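Local structure of 2-hydroxyisobutyryl-CoA synthetase (Aquincola tertiaricarbonis, 6HDY) at residues Phe284-Gly289 with Ile304-Cys309; Leu165-Ala170 with Ala204-Trp209; His440-Gln443 with Arg449-Val452. The protein belongs to the ANL superfamily of AMP-binding enzymes, built from a larger N-terminal part and a smaller C-terminal domain. All coordinates share one frame; numbering follows the deposited sequence.

Overall arrangement
Contact 2 comes first along the chain, contact 1 next and contact 3 last. The first two share the AMP-binding part of the protein but belong to different beta-sheets, with centres about 28 Å apart. Contact 2 lays helix 202-213 on a five-stranded parallel beta-sheet, next to the second subunit. Contact 1 joins two antiparallel beta-sheets beside the ligand pocket. Contact 3 belongs to the C-terminal domain, where helix 428-446 packs on a mixed beta-sheet; its centre is about 35 Å from that of contact 1 and about 37 Å from that of contact 2. The layout thus samples both parts of the enzyme, and of the three contacts it is contact 1 that adjoins the ligand site.

Contact 1: Phe284-Gly289 with Ile304-Cys309; sequences FMNVAG and IYTEVC. With 3HL ((3S)-3-hydroxybutanoic acid), chain B; 8LQ ([[(2~{R},3~{S},4~{R},5~{R})-5-(6-aminopurin-9-yl)-3,4-bis(oxidanyl)oxolan-2-yl]methoxy-oxidanyl-phosphoryl] (3~{S})-3-oxidanylbutanoate), chain C.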
ATOM      1  N   PHE A 284     -10.739   7.456  11.914  1.00 27.60           N
ATOM      2  CA  PHE A 284     -10.662   8.884  11.598  1.00 27.23           C
ATOM      3  C   PHE A 284     -11.916   9.407  10.889  1.00 32.94           C
ATOM      4  O   PHE A 284     -12.112  10.622  10.838  1.00 32.44           O
ATOM      5  CB  PHE A 284      -9.384   9.213  10.791  1.00 27.72           C
ATOM      6  CG  PHE A 284      -9.275   8.423   9.504  1.00 28.63           C
ATOM      7  CD1 PHE A 284      -9.969   8.825   8.361  1.00 31.07           C
ATOM      8  CD2 PHE A 284      -8.508   7.260   9.443  1.00 29.48           C
ATOM      9  CE1 PHE A 284      -9.905   8.078   7.192  1.00 31.56           C
ATOM     10  CE2 PHE A 284      -8.420   6.534   8.262  1.00 31.51           C
ATOM     11  CZ  PHE A 284      -9.124   6.946   7.146  1.00 29.98           C
ATOM     12  N   MET A 285     -12.761   8.494  10.347  1.00 29.20           N
ATOM     13  CA  MET A 285     -14.022   8.872   9.706  1.00 28.66           C
ATOM     14  C   MET A 285     -15.073   9.270  10.777  1.00 34.27           C
ATOM     15  O   MET A 285     -16.214   9.514  10.423  1.00 35.78           O
ATOM     16  CB  MET A 285     -14.543   7.738   8.778  1.00 29.84           C
ATOM     17  CG  MET A 285     -13.697   7.537   7.535  1.00 30.33           C
ATOM     18  SD  MET A 285     -14.275   6.250   6.388  1.00 32.34           S
ATOM     19  CE  MET A 285     -15.686   7.025   5.735  1.00 31.59           C
ATOM     20  N   ASN A 286     -14.680   9.390  12.073  1.00 31.97           N
ATOM     21  CA  ASN A 286     -15.562   9.815  13.188  1.00 32.35           C
ATOM     22  C   ASN A 286     -16.204  11.213  12.935  1.00 34.38           C
ATOM     23  O   ASN A 286     -17.155  11.620  13.602  1.00 34.05           O
ATOM     24  CB  ASN A 286     -14.798   9.768  14.526  1.00 29.38           C
ATOM     25  CG  ASN A 286     -13.753  10.851  14.651  1.00 36.66           C
ATOM     26  OD1 ASN A 286     -12.718  10.804  14.021  1.00 27.32           O
ATOM     27  ND2 ASN A 286     -14.017  11.885  15.422  1.00 33.73           N
ATOM     28  N   VAL A 287     -15.639  11.947  11.988  1.00 31.09           N
ATOM     29  CA  VAL A 287     -16.180  13.203  11.464  1.00 31.09           C
ATOM     30  C   VAL A 287     -16.341  12.932   9.966  1.00 33.97           C
ATOM     31  O   VAL A 287     -15.359  12.550   9.304  1.00 32.46           O
ATOM     32  CB  VAL A 287     -15.414  14.515  11.807  1.00 33.41           C
ATOM     33  CG1 VAL A 287     -15.531  14.850  13.289  1.00 33.61           C
ATOM     34  CG2 VAL A 287     -13.954  14.464  11.362  1.00 31.66           C
ATOM     35  N   ALA A 288     -17.599  12.939   9.488  1.00 30.01           N
ATOM     36  CA  ALA A 288     -17.919  12.602   8.095  1.00 29.11           C
ATOM     37  C   ALA A 288     -19.297  13.033   7.670  1.00 34.30           C
ATOM     38  O   ALA A 288     -20.271  12.832   8.403  1.00 35.55           O
ATOM     39  CB  ALA A 288     -17.775  11.089   7.854  1.00 28.49           C
ATOM     40  N   GLY A 289     -19.383  13.509   6.437  1.00 31.70           N
ATOM     41  CA  GLY A 289     -20.657  13.856   5.813  1.00 34.07           C
ATOM     42  C   GLY A 289     -21.426  12.609   5.401  1.00 38.74           C
ATOM     43  O   GLY A 289     -20.860  11.504   5.315  1.00 34.96           O
ATOM     44  N   ILE A 304     -16.305   8.220  18.474  1.00 34.47           N
ATOM     45  CA  ILE A 304     -15.297   9.079  19.100  1.00 33.77           C
ATOM     46  C   ILE A 304     -16.046  10.334  19.557  1.00 37.97           C
ATOM     47  O   ILE A 304     -16.808  10.914  18.783  1.00 37.49           O
ATOM     48  CB  ILE A 304     -14.102   9.421  18.136  1.00 34.68           C
ATOM     49  CG1 ILE A 304     -13.152   8.216  17.983  1.00 34.07           C
ATOM     50  CG2 ILE A 304     -13.328  10.731  18.537  1.00 31.90           C
ATOM     51  CD1 ILE A 304     -12.206   8.312  16.809  1.00 35.84           C
ATOM     52  N   TYR A 305     -15.806  10.755  20.800  1.00 35.49           N
ATOM     53  CA  TYR A 305     -16.418  11.945  21.373  1.00 36.09           C
ATOM     54  C   TYR A 305     -15.653  13.209  20.958  1.00 39.54           C
ATOM     55  O   TYR A 305     -14.525  13.439  21.405  1.00 39.49           O
ATOM     56  CB  TYR A 305     -16.536  11.788  22.909  1.00 38.37           C
ATOM     57  CG  TYR A 305     -17.151  12.975  23.617  1.00 39.67           C
ATOM     58  CD1 TYR A 305     -18.388  13.492  23.219  1.00 41.68           C
ATOM     59  CD2 TYR A 305     -16.504  13.580  24.690  1.00 40.31           C
ATOM     60  CE1 TYR A 305     -18.953  14.589  23.865  1.00 40.22           C
ATOM     61  CE2 TYR A 305     -17.069  14.670  25.353  1.00 42.12           C
ATOM     62  CZ  TYR A 305     -18.296  15.165  24.943  1.00 44.79           C
ATOM     63  OH  TYR A 305     -18.843  16.233  25.605  1.00 42.65           O
ATOM     64  N   THR A 306     -16.252  13.999  20.055  1.00 35.97           N
ATOM     65  CA  THR A 306     -15.663  15.250  19.568  1.00 35.01           C
ATOM     66  C   THR A 306     -16.161  16.432  20.436  1.00 41.69           C
ATOM     67  O   THR A 306     -17.370  16.567  20.692  1.00 41.68           O
ATOM     68  CB  THR A 306     -15.982  15.481  18.065  1.00 36.86           C
ATOM     69  OG1 THR A 306     -15.476  14.410  17.269  1.00 35.44           O
ATOM     70  CG2 THR A 306     -15.417  16.814  17.527  1.00 37.64           C
ATOM     71  N   GLU A 307     -15.216  17.296  20.842  1.00 38.00           N
ATOM     72  CA  GLU A 307     -15.474  18.520  21.590  1.00 38.77           C
ATOM     73  C   GLU A 307     -14.857  19.682  20.817  1.00 42.36           C
ATOM     74  O   GLU A 307     -13.669  19.643  20.510  1.00 41.33           O
ATOM     75  CB  GLU A 307     -14.814  18.465  22.961  1.00 41.04           C
ATOM     76  CG  GLU A 307     -15.251  17.335  23.865  1.00 47.68           C
ATOM     77  CD  GLU A 307     -14.368  17.242  25.088  1.00 48.85           C
ATOM     78  OE1 GLU A 307     -13.282  16.632  24.985  1.00 43.80           O
ATOM     79  OE2 GLU A 307     -14.703  17.871  26.115  1.00 45.88           O
ATOM     80  N   VAL A 308     -15.634  20.720  20.511  1.00 39.57           N
ATOM     81  CA  VAL A 308     -15.058  21.877  19.824  1.00 39.44           C
ATOM     82  C   VAL A 308     -14.824  22.916  20.919  1.00 44.99           C
ATOM     83  O   VAL A 308     -15.760  23.409  21.558  1.00 46.23           O
ATOM     84  CB  VAL A 308     -15.862  22.322  18.583  1.00 42.62           C
ATOM     85  CG1 VAL A 308     -15.353  23.644  18.015  1.00 42.82           C
ATOM     86  CG2 VAL A 308     -15.825  21.228  17.523  1.00 40.48           C
ATOM     87  N   CYS A 309     -13.541  23.141  21.210  1.00 40.64           N
ATOM     88  CA  CYS A 309     -13.116  23.896  22.370  1.00 40.78           C
ATOM     89  C   CYS A 309     -12.440  25.227  22.087  1.00 45.92           C
ATOM     90  O   CYS A 309     -11.839  25.443  21.034  1.00 44.02           O
ATOM     91  CB  CYS A 309     -12.227  23.009  23.249  1.00 39.57           C
ATOM     92  SG  CYS A 309     -13.008  21.444  23.759  1.00 42.02           S
TER
HETATM   93  CA  3HL B 501      -5.660  11.805   8.223  0.50 32.78           C
HETATM   94  CB  3HL B 501      -5.198  10.525   8.955  0.50 30.99           C
HETATM   95  OG1 3HL B 501      -6.258   9.615   9.229  0.50 33.96           O
HETATM   96  CG2 3HL B 501      -4.179   9.766   8.160  0.50 26.64           C
HETATM   97  C   3HL B 501      -7.142  11.701   7.954  0.50 31.86           C
HETATM   98  OA  3HL B 501      -7.547  10.855   7.170  0.50 33.11           O
HETATM   99  OB  3HL B 501      -7.936  12.443   8.768  0.50 31.99           O
HETATM  100  N9  8LQ C 502      -7.187  17.017   7.944  1.00 38.02           N
HETATM  101  C8  8LQ C 502      -7.462  15.707   7.847  1.00 39.25           C
HETATM  102  N7  8LQ C 502      -8.676  15.563   7.327  1.00 39.26           N
HETATM  103  C5  8LQ C 502      -9.177  16.792   7.119  1.00 39.51           C
HETATM  104  C6  8LQ C 502     -10.327  17.245   6.571  1.00 36.41           C
HETATM  105  N6  8LQ C 502     -11.231  16.359   6.184  1.00 30.16           N
HETATM  106  N1  8LQ C 502     -10.584  18.562   6.448  1.00 38.77           N
HETATM  107  C2  8LQ C 502      -9.640  19.508   6.852  1.00 35.87           C
HETATM  108  N3  8LQ C 502      -8.437  19.021   7.343  1.00 36.00           N
HETATM  109  C4  8LQ C 502      -8.244  17.690   7.497  1.00 38.60           C
HETATM  110  CAA 8LQ C 502      -5.650   9.646   8.406  0.50 17.86           C
HETATM  111  CAZ 8LQ C 502      -6.676  10.670   7.851  0.50 21.54           C
HETATM  112  OAE 8LQ C 502      -6.479  10.833   6.449  0.50 17.92           O
HETATM  113  CAL 8LQ C 502      -6.556  12.050   8.526  0.50 28.86           C
HETATM  114  CAS 8LQ C 502      -5.127  12.595   8.403  0.50 38.33           C
HETATM  115  OAC 8LQ C 502      -4.750  13.097   7.348  0.50 40.65           O
HETATM  116  OAQ 8LQ C 502      -4.322  12.394   9.508  1.00 43.29           O
HETATM  117  PBC 8LQ C 502      -2.913  13.127   9.704  1.00 41.42           P
HETATM  118  OAH 8LQ C 502      -2.008  12.575   8.523  1.00 41.96           O
HETATM  119  OAD 8LQ C 502      -2.318  12.905  11.034  1.00 50.88           O
HETATM  120  O5' 8LQ C 502      -3.243  14.660   9.511  1.00 37.90           O
HETATM  121  C5' 8LQ C 502      -4.286  15.198  10.321  1.00 34.53           C
HETATM  122  C4' 8LQ C 502      -4.488  16.652   9.982  1.00 32.16           C
HETATM  123  O4' 8LQ C 502      -4.843  16.774   8.578  1.00 31.98           O
HETATM  124  C3' 8LQ C 502      -5.668  17.111  10.728  1.00 32.79           C
HETATM  125  O3' 8LQ C 502      -5.283  17.539  12.065  1.00 32.30           O
HETATM  126  C2' 8LQ C 502      -6.133  18.273   9.847  1.00 34.30           C
HETATM  127  O2' 8LQ C 502      -5.255  19.458  10.000  1.00 35.31           O
HETATM  128  C1' 8LQ C 502      -5.949  17.682   8.468  1.00 31.59           C
HETATM  129  O   HOH W   1     -16.722  12.145  16.199  1.00 29.86           O
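Water 1 bridges segments 284-289 and 304-309, held by three groups: it donates to Asn-286 O at 2.7 Å and to Ile-304 O at 2.9 Å, and it is hydrogen-bonded to Thr-306 OG1 at 2.8 Å. The threonine presents this oxygen by setting OG1 anti to its own carbonyl carbon (chi1 -59°), which leaves CG2 anti to the backbone nitrogen. Beside the water, Asn-286 lies obliquely against Ile-304, its CB 3.7 Å from Ile-304 CD1 at the end of the longer branch. Val-287 crosses Thr-306 at about a right angle, and its CG1 stands 4.0 Å from OG1 of that threonine. The case shows how one solvent molecule can tie the residue just before strand 287-288, at the edge of a three-stranded antiparallel sheet, to strand 304-310 of a five-stranded one; Tyr-327 from the latter sheet packs on both Asn-286 and Thr-306. On the pocket side, (3S)-3-hydroxybutanoic acid and 8LQ overlap, as alternative occupants of one site over the same face of the Phe-284 ring; when the acid is bound, its OA sits 3.4 Å above the ring plane, offset toward the rim. His-151 meets this ring edge-to-face.

Contact 2: Leu165-Ala170 with Ala204-Trp209; sequences LVCVAA and ARLVQW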
ATOM      1  N   LEU A 165     -17.617  -1.357  -6.173  1.00 36.56           N
ATOM      2  CA  LEU A 165     -16.184  -1.308  -6.382  1.00 34.26           C
ATOM      3  C   LEU A 165     -15.675   0.014  -5.761  1.00 39.46           C
ATOM      4  O   LEU A 165     -16.107   1.107  -6.166  1.00 38.56           O
ATOM      5  CB  LEU A 165     -15.834  -1.409  -7.872  1.00 34.24           C
ATOM      6  CG  LEU A 165     -14.318  -1.427  -8.163  1.00 38.74           C
ATOM      7  CD1 LEU A 165     -13.751  -2.761  -7.902  1.00 38.35           C
ATOM      8  CD2 LEU A 165     -14.038  -1.087  -9.598  1.00 43.33           C
ATOM      9  N   VAL A 166     -14.791  -0.101  -4.742  1.00 34.22           N
ATOM     10  CA  VAL A 166     -14.258   1.059  -4.029  1.00 31.00           C
ATOM     11  C   VAL A 166     -12.792   1.219  -4.365  1.00 33.69           C
ATOM     12  O   VAL A 166     -11.986   0.365  -3.990  1.00 32.06           O
ATOM     13  CB  VAL A 166     -14.484   0.971  -2.494  1.00 32.93           C
ATOM     14  CG1 VAL A 166     -13.910   2.205  -1.780  1.00 31.46           C
ATOM     15  CG2 VAL A 166     -15.962   0.796  -2.166  1.00 33.36           C
ATOM     16  N   CYS A 167     -12.443   2.308  -5.067  1.00 28.90           N
ATOM     17  CA  CYS A 167     -11.053   2.568  -5.378  1.00 28.18           C
ATOM     18  C   CYS A 167     -10.399   3.330  -4.242  1.00 30.76           C
ATOM     19  O   CYS A 167     -10.770   4.477  -3.998  1.00 29.89           O
ATOM     20  CB  CYS A 167     -10.899   3.309  -6.699  1.00 29.46           C
ATOM     21  SG  CYS A 167      -9.174   3.551  -7.192  1.00 33.50           S
ATOM     22  N   VAL A 168      -9.417   2.707  -3.550  1.00 27.44           N
ATOM     23  CA  VAL A 168      -8.649   3.376  -2.479  1.00 26.03           C
ATOM     24  C   VAL A 168      -7.343   3.848  -3.107  1.00 30.59           C
ATOM     25  O   VAL A 168      -6.432   3.058  -3.350  1.00 30.07           O
ATOM     26  CB  VAL A 168      -8.465   2.506  -1.196  1.00 28.26           C
ATOM     27  CG1 VAL A 168      -7.736   3.287  -0.104  1.00 26.94           C
ATOM     28  CG2 VAL A 168      -9.823   2.045  -0.678  1.00 28.29           C
ATOM     29  N   ALA A 169      -7.297   5.136  -3.446  1.00 30.31           N
ATOM     30  CA  ALA A 169      -6.162   5.735  -4.133  1.00 30.70           C
ATOM     31  C   ALA A 169      -5.395   6.762  -3.283  1.00 32.53           C
ATOM     32  O   ALA A 169      -5.298   7.939  -3.628  1.00 34.43           O
ATOM     33  CB  ALA A 169      -6.618   6.329  -5.467  1.00 32.28           C
ATOM     34  N   ALA A 170      -4.874   6.300  -2.153  1.00 28.02           N
ATOM     35  CA  ALA A 170      -3.983   7.040  -1.252  1.00 27.72           C
ATOM     36  C   ALA A 170      -2.855   6.054  -0.953  1.00 30.06           C
ATOM     37  O   ALA A 170      -3.059   4.843  -1.104  1.00 28.32           O
ATOM     38  CB  ALA A 170      -4.711   7.462   0.019  1.00 28.39           C
ATOM     39  N   ALA A 204      -1.321   7.777 -14.488  1.00 40.78           N
ATOM     40  CA  ALA A 204      -1.618   7.492 -15.894  1.00 42.16           C
ATOM     41  C   ALA A 204      -2.247   6.108 -15.998  1.00 44.49           C
ATOM     42  O   ALA A 204      -3.205   5.935 -16.734  1.00 45.02           O
ATOM     43  CB  ALA A 204      -0.350   7.578 -16.742  1.00 44.36           C
ATOM     44  N   ARG A 205      -1.763   5.148 -15.202  1.00 40.61           N
ATOM     45  CA  ARG A 205      -2.311   3.795 -15.198  1.00 38.84           C
ATOM     46  C   ARG A 205      -3.675   3.721 -14.503  1.00 40.22           C
ATOM     47  O   ARG A 205      -4.566   3.029 -14.988  1.00 40.21           O
ATOM     48  CB  ARG A 205      -1.299   2.806 -14.634  1.00 37.23           C
ATOM     49  CG  ARG A 205      -0.211   2.469 -15.657  1.00 52.59           C
ATOM     50  CD  ARG A 205       0.688   1.299 -15.272  1.00 67.08           C
ATOM     51  NE  ARG A 205       1.460   1.582 -14.064  1.00 67.65           N
ATOM     52  CZ  ARG A 205       1.052   1.276 -12.839  1.00 72.54           C
ATOM     53  NH1 ARG A 205       1.800   1.591 -11.788  1.00 48.16           N
ATOM     54  NH2 ARG A 205      -0.111   0.661 -12.654  1.00 58.90           N
ATOM     55  N   LEU A 206      -3.856   4.492 -13.420  1.00 35.75           N
ATOM     56  CA  LEU A 206      -5.104   4.556 -12.663  1.00 33.57           C
ATOM     57  C   LEU A 206      -6.283   4.987 -13.495  1.00 38.49           C
ATOM     58  O   LEU A 206      -7.335   4.377 -13.389  1.00 39.07           O
ATOM     59  CB  LEU A 206      -4.974   5.473 -11.426  1.00 31.84           C
ATOM     60  CG  LEU A 206      -6.212   5.553 -10.473  1.00 33.34           C
ATOM     61  CD1 LEU A 206      -6.749   4.129 -10.097  1.00 30.18           C
ATOM     62  CD2 LEU A 206      -5.839   6.298  -9.189  1.00 34.92           C
ATOM     63  N   VAL A 207      -6.134   6.057 -14.283  1.00 37.03           N
ATOM     64  CA  VAL A 207      -7.215   6.573 -15.123  1.00 37.29           C
ATOM     65  C   VAL A 207      -7.706   5.479 -16.087  1.00 40.88           C
ATOM     66  O   VAL A 207      -8.921   5.321 -16.234  1.00 41.53           O
ATOM     67  CB  VAL A 207      -6.907   7.936 -15.816  1.00 41.26           C
ATOM     68  CG1 VAL A 207      -6.762   9.040 -14.773  1.00 40.00           C
ATOM     69  CG2 VAL A 207      -5.670   7.870 -16.713  1.00 41.65           C
ATOM     70  N   GLN A 208      -6.777   4.661 -16.643  1.00 36.86           N
ATOM     71  CA  GLN A 208      -7.132   3.517 -17.492  1.00 37.76           C
ATOM     72  C   GLN A 208      -7.928   2.494 -16.687  1.00 40.47           C
ATOM     73  O   GLN A 208      -8.943   2.025 -17.194  1.00 41.11           O
ATOM     74  CB  GLN A 208      -5.890   2.852 -18.129  1.00 39.80           C
ATOM     75  CG  GLN A 208      -5.134   3.723 -19.144  1.00 58.42           C
ATOM     76  CD  GLN A 208      -5.936   4.126 -20.383  1.00 78.95           C
ATOM     77  OE1 GLN A 208      -6.988   3.543 -20.739  1.00 69.56           O
ATOM     78  NE2 GLN A 208      -5.446   5.154 -21.072  1.00 72.40           N
ATOM     79  N   TRP A 209      -7.499   2.181 -15.413  1.00 34.50           N
ATOM     80  CA  TRP A 209      -8.213   1.247 -14.542  1.00 33.00           C
ATOM     81  C   TRP A 209      -9.591   1.743 -14.167  1.00 39.06           C
ATOM     82  O   TRP A 209     -10.504   0.936 -14.083  1.00 38.97           O
ATOM     83  CB  TRP A 209      -7.404   0.886 -13.276  1.00 29.76           C
ATOM     84  CG  TRP A 209      -6.382  -0.173 -13.531  1.00 29.83           C
ATOM     85  CD1 TRP A 209      -5.129   0.009 -14.038  1.00 33.10           C
ATOM     86  CD2 TRP A 209      -6.534  -1.579 -13.328  1.00 29.64           C
ATOM     87  NE1 TRP A 209      -4.486  -1.194 -14.157  1.00 32.43           N
ATOM     88  CE2 TRP A 209      -5.326  -2.191 -13.733  1.00 33.64           C
ATOM     89  CE3 TRP A 209      -7.556  -2.386 -12.802  1.00 30.70           C
ATOM     90  CZ2 TRP A 209      -5.128  -3.576 -13.668  1.00 32.73           C
ATOM     91  CZ3 TRP A 209      -7.344  -3.753 -12.719  1.00 31.79           C
ATOM     92  CH2 TRP A 209      -6.157  -4.333 -13.169  1.00 32.44           C
TER
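Cys-167 and Ala-169 meet Leu-206 with no flat group between them; the one aromatic ring in the two segments, that of Trp-209, takes Arg-205 O in plane at its edge, one helical turn back. The same carbonyl oxygen accepts the helical hydrogen bond from Trp-209 N at 3.1 Å. Trp-209 and Arg-205 both pack on Leu-174 of the second subunit, whereas Leu-206 looks inward to the sheet.

There the leucine works as a fork. With CG anti to the backbone nitrogen (chi1 -176°), the chain reaches straight toward the strand and its two methyls divide the work: Leu-206 CD1 rests 3.8 Å from Cys-167 SG, and Leu-206 CD2 rests 3.8 Å from Ala-169 CB. Cys-167 and Ala-169 are two apart along the chain, and both point toward the helix. Their outer atoms, Cys-167 SG and Ala-169 CB, lie 4.1 Å from each other.

The setting is a beta-alpha-beta crossover. Strands 191-193 and 217-220 flank strand 165-168 in the parallel sheet, and helix 202-213, which comes between them in the chain, therefore passes over strand 165-168 on its way. Phe-193 and Phe-218 from those flanking strands touch Cys-167 and Ala-169 respectively, while Tyr-224 and Leu-228 of helix 222-234 press on Leu-206.

Across the two segments the chemistry is wholly apolar: two methyls against a thiol sulfur and a third methyl, all at van der Waals distance. Such a joint has little directional preference, which implies that at this point the helix is held by shape and burial, probably not by the alignment of polar groups.

Contact 3: His440-Gln443 with Arg449-Val452; sequences HRVQ and RAKV
Gln-443 sends CG anti to its carbonyl carbon and continues extended, while Arg-449 starts with CG anti to its backbone nitrogen and then bends sharply (chi2 79°), a kink that curls the guanidinium back toward the helix although the side chain sets out away from it. The two chains meet where helix 428-446 gives way to strand 450-454, the closing step of a beta-alpha-beta crossover in the C-terminal domain: strand 413-419 precedes the helix, and strand 450-454 then lies parallel to it at the edge of a mixed sheet.

The bond that results joins Arg-449 NH1 to Gln-443 OE1 at 2.8 Å. It is bent (N-H...O 136°), with the oxygen off the line of the N-H but near the guanidinium plane, at the edge of that group. The amide plane is turned 57° from the guanidinium, and the donor is tilted well off the plane of the amide carbonyl. Ser-439 OG, one turn earlier on the helix, accepts a weak hydrogen bond from Arg-449 NH1 and is hydrogen-bonded to Ala-450 O, so the side of the helix grips the start of the strand at more than one point.

Beneath this polar pair the contact turns apolar. The aliphatic part of Gln-443 lies over the strand backbone, its CG 3.6 Å from Ala-450 N. Val-442, one residue earlier, faces the sheet and also packs on Leu-413 and Leu-415 of the neighbouring strand. Set anti to its backbone nitrogen, Val-442 CG1 comes to rest 3.8 Å from Ala-450 CB.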
ATOM      1  N   HIS A 440      -7.530  41.398  -7.294  1.00 62.75           N
ATOM      2  CA  HIS A 440      -8.745  42.055  -6.807  1.00 66.90           C
ATOM      3  C   HIS A 440      -9.632  41.114  -6.013  1.00 70.57           C
ATOM      4  O   HIS A 440      -9.994  41.457  -4.894  1.00 72.00           O
ATOM      5  CB  HIS A 440      -9.533  42.686  -7.972  1.00 71.46           C
ATOM      6  CG  HIS A 440     -10.818  43.357  -7.568  1.00 79.93           C
ATOM      7  ND1 HIS A 440     -10.854  44.699  -7.206  1.00 85.12           N
ATOM      8  CD2 HIS A 440     -12.080  42.860  -7.525  1.00 84.31           C
ATOM      9  CE1 HIS A 440     -12.128  44.968  -6.945  1.00 88.38           C
ATOM     10  NE2 HIS A 440     -12.904  43.892  -7.121  1.00 88.41           N
ATOM     11  N   ARG A 441      -9.996  39.946  -6.588  1.00 66.43           N
ATOM     12  CA  ARG A 441     -10.880  38.959  -5.953  1.00 66.86           C
ATOM     13  C   ARG A 441     -10.384  38.613  -4.539  1.00 66.95           C
ATOM     14  O   ARG A 441     -11.133  38.757  -3.568  1.00 68.40           O
ATOM     15  CB  ARG A 441     -11.025  37.691  -6.832  1.00 66.77           C
ATOM     16  CG  ARG A 441     -12.455  37.145  -6.941  1.00 84.33           C
ATOM     17  CD  ARG A 441     -13.031  37.310  -8.348  1.00102.62           C
ATOM     18  NE  ARG A 441     -13.656  36.082  -8.860  1.00116.94           N
ATOM     19  CZ  ARG A 441     -14.123  35.927 -10.098  1.00134.47           C
ATOM     20  NH1 ARG A 441     -14.052  36.923 -10.974  1.00124.15           N
ATOM     21  NH2 ARG A 441     -14.669  34.774 -10.469  1.00119.74           N
ATOM     22  N   VAL A 442      -9.099  38.234  -4.435  1.00 58.78           N
ATOM     23  CA  VAL A 442      -8.396  37.875  -3.198  1.00 57.05           C
ATOM     24  C   VAL A 442      -8.428  39.041  -2.197  1.00 63.80           C
ATOM     25  O   VAL A 442      -8.701  38.811  -1.018  1.00 63.54           O
ATOM     26  CB  VAL A 442      -6.966  37.359  -3.523  1.00 57.49           C
ATOM     27  CG1 VAL A 442      -6.124  37.164  -2.268  1.00 56.02           C
ATOM     28  CG2 VAL A 442      -7.039  36.053  -4.316  1.00 55.58           C
ATOM     29  N   GLN A 443      -8.226  40.295  -2.690  1.00 62.97           N
ATOM     30  CA  GLN A 443      -8.281  41.517  -1.879  1.00 65.67           C
ATOM     31  C   GLN A 443      -9.674  41.726  -1.298  1.00 73.20           C
ATOM     32  O   GLN A 443      -9.790  42.017  -0.117  1.00 75.25           O
ATOM     33  CB  GLN A 443      -7.842  42.763  -2.672  1.00 68.06           C
ATOM     34  CG  GLN A 443      -6.336  42.842  -2.926  1.00 76.57           C
ATOM     35  CD  GLN A 443      -5.869  44.185  -3.429  1.00 90.16           C
ATOM     36  OE1 GLN A 443      -5.123  44.273  -4.408  1.00 82.88           O
ATOM     37  NE2 GLN A 443      -6.245  45.255  -2.737  1.00 83.21           N
ATOM     38  N   ARG A 449      -3.927  43.573   0.717  1.00 66.06           N
ATOM     39  CA  ARG A 449      -3.254  43.787  -0.568  1.00 64.84           C
ATOM     40  C   ARG A 449      -2.645  42.458  -1.022  1.00 64.79           C
ATOM     41  O   ARG A 449      -1.990  41.777  -0.229  1.00 62.92           O
ATOM     42  CB  ARG A 449      -2.177  44.907  -0.463  1.00 68.53           C
ATOM     43  CG  ARG A 449      -1.242  45.070  -1.685  1.00 81.59           C
ATOM     44  CD  ARG A 449      -1.838  45.823  -2.872  1.00 95.40           C
ATOM     45  NE  ARG A 449      -0.970  45.742  -4.052  1.00101.86           N
ATOM     46  CZ  ARG A 449      -1.305  45.169  -5.207  1.00112.52           C
ATOM     47  NH1 ARG A 449      -2.508  44.626  -5.364  1.00 99.65           N
ATOM     48  NH2 ARG A 449      -0.444  45.140  -6.215  1.00 94.38           N
ATOM     49  N   ALA A 450      -2.921  42.064  -2.273  1.00 59.54           N
ATOM     50  CA  ALA A 450      -2.414  40.816  -2.810  1.00 56.30           C
ATOM     51  C   ALA A 450      -1.664  41.035  -4.116  1.00 59.46           C
ATOM     52  O   ALA A 450      -2.263  41.455  -5.104  1.00 61.08           O
ATOM     53  CB  ALA A 450      -3.549  39.824  -2.999  1.00 56.25           C
ATOM     54  N   LYS A 451      -0.344  40.799  -4.100  1.00 52.98           N
ATOM     55  CA  LYS A 451       0.521  40.854  -5.274  1.00 51.34           C
ATOM     56  C   LYS A 451       0.489  39.457  -5.939  1.00 51.84           C
ATOM     57  O   LYS A 451       0.755  38.453  -5.271  1.00 50.85           O
ATOM     58  CB  LYS A 451       1.953  41.219  -4.883  1.00 53.84           C
ATOM     59  CG  LYS A 451       2.204  42.711  -4.764  1.00 67.90           C
ATOM     60  CD  LYS A 451       3.666  43.001  -4.433  1.00 76.45           C
ATOM     61  CE  LYS A 451       4.013  44.464  -4.607  1.00 87.90           C
ATOM     62  NZ  LYS A 451       5.401  44.752  -4.174  1.00 90.77           N
ATOM     63  N   VAL A 452       0.133  39.397  -7.238  1.00 46.30           N
ATOM     64  CA  VAL A 452       0.060  38.157  -8.009  1.00 43.88           C
ATOM     65  C   VAL A 452       1.146  38.112  -9.086  1.00 49.01           C
ATOM     66  O   VAL A 452       1.263  39.030  -9.886  1.00 49.61           O
ATOM     67  CB  VAL A 452      -1.349  37.909  -8.625  1.00 47.59           C
ATOM     68  CG1 VAL A 452      -1.399  36.592  -9.414  1.00 46.10           C
ATOM     69  CG2 VAL A 452      -2.447  37.933  -7.564  1.00 47.69           C
TER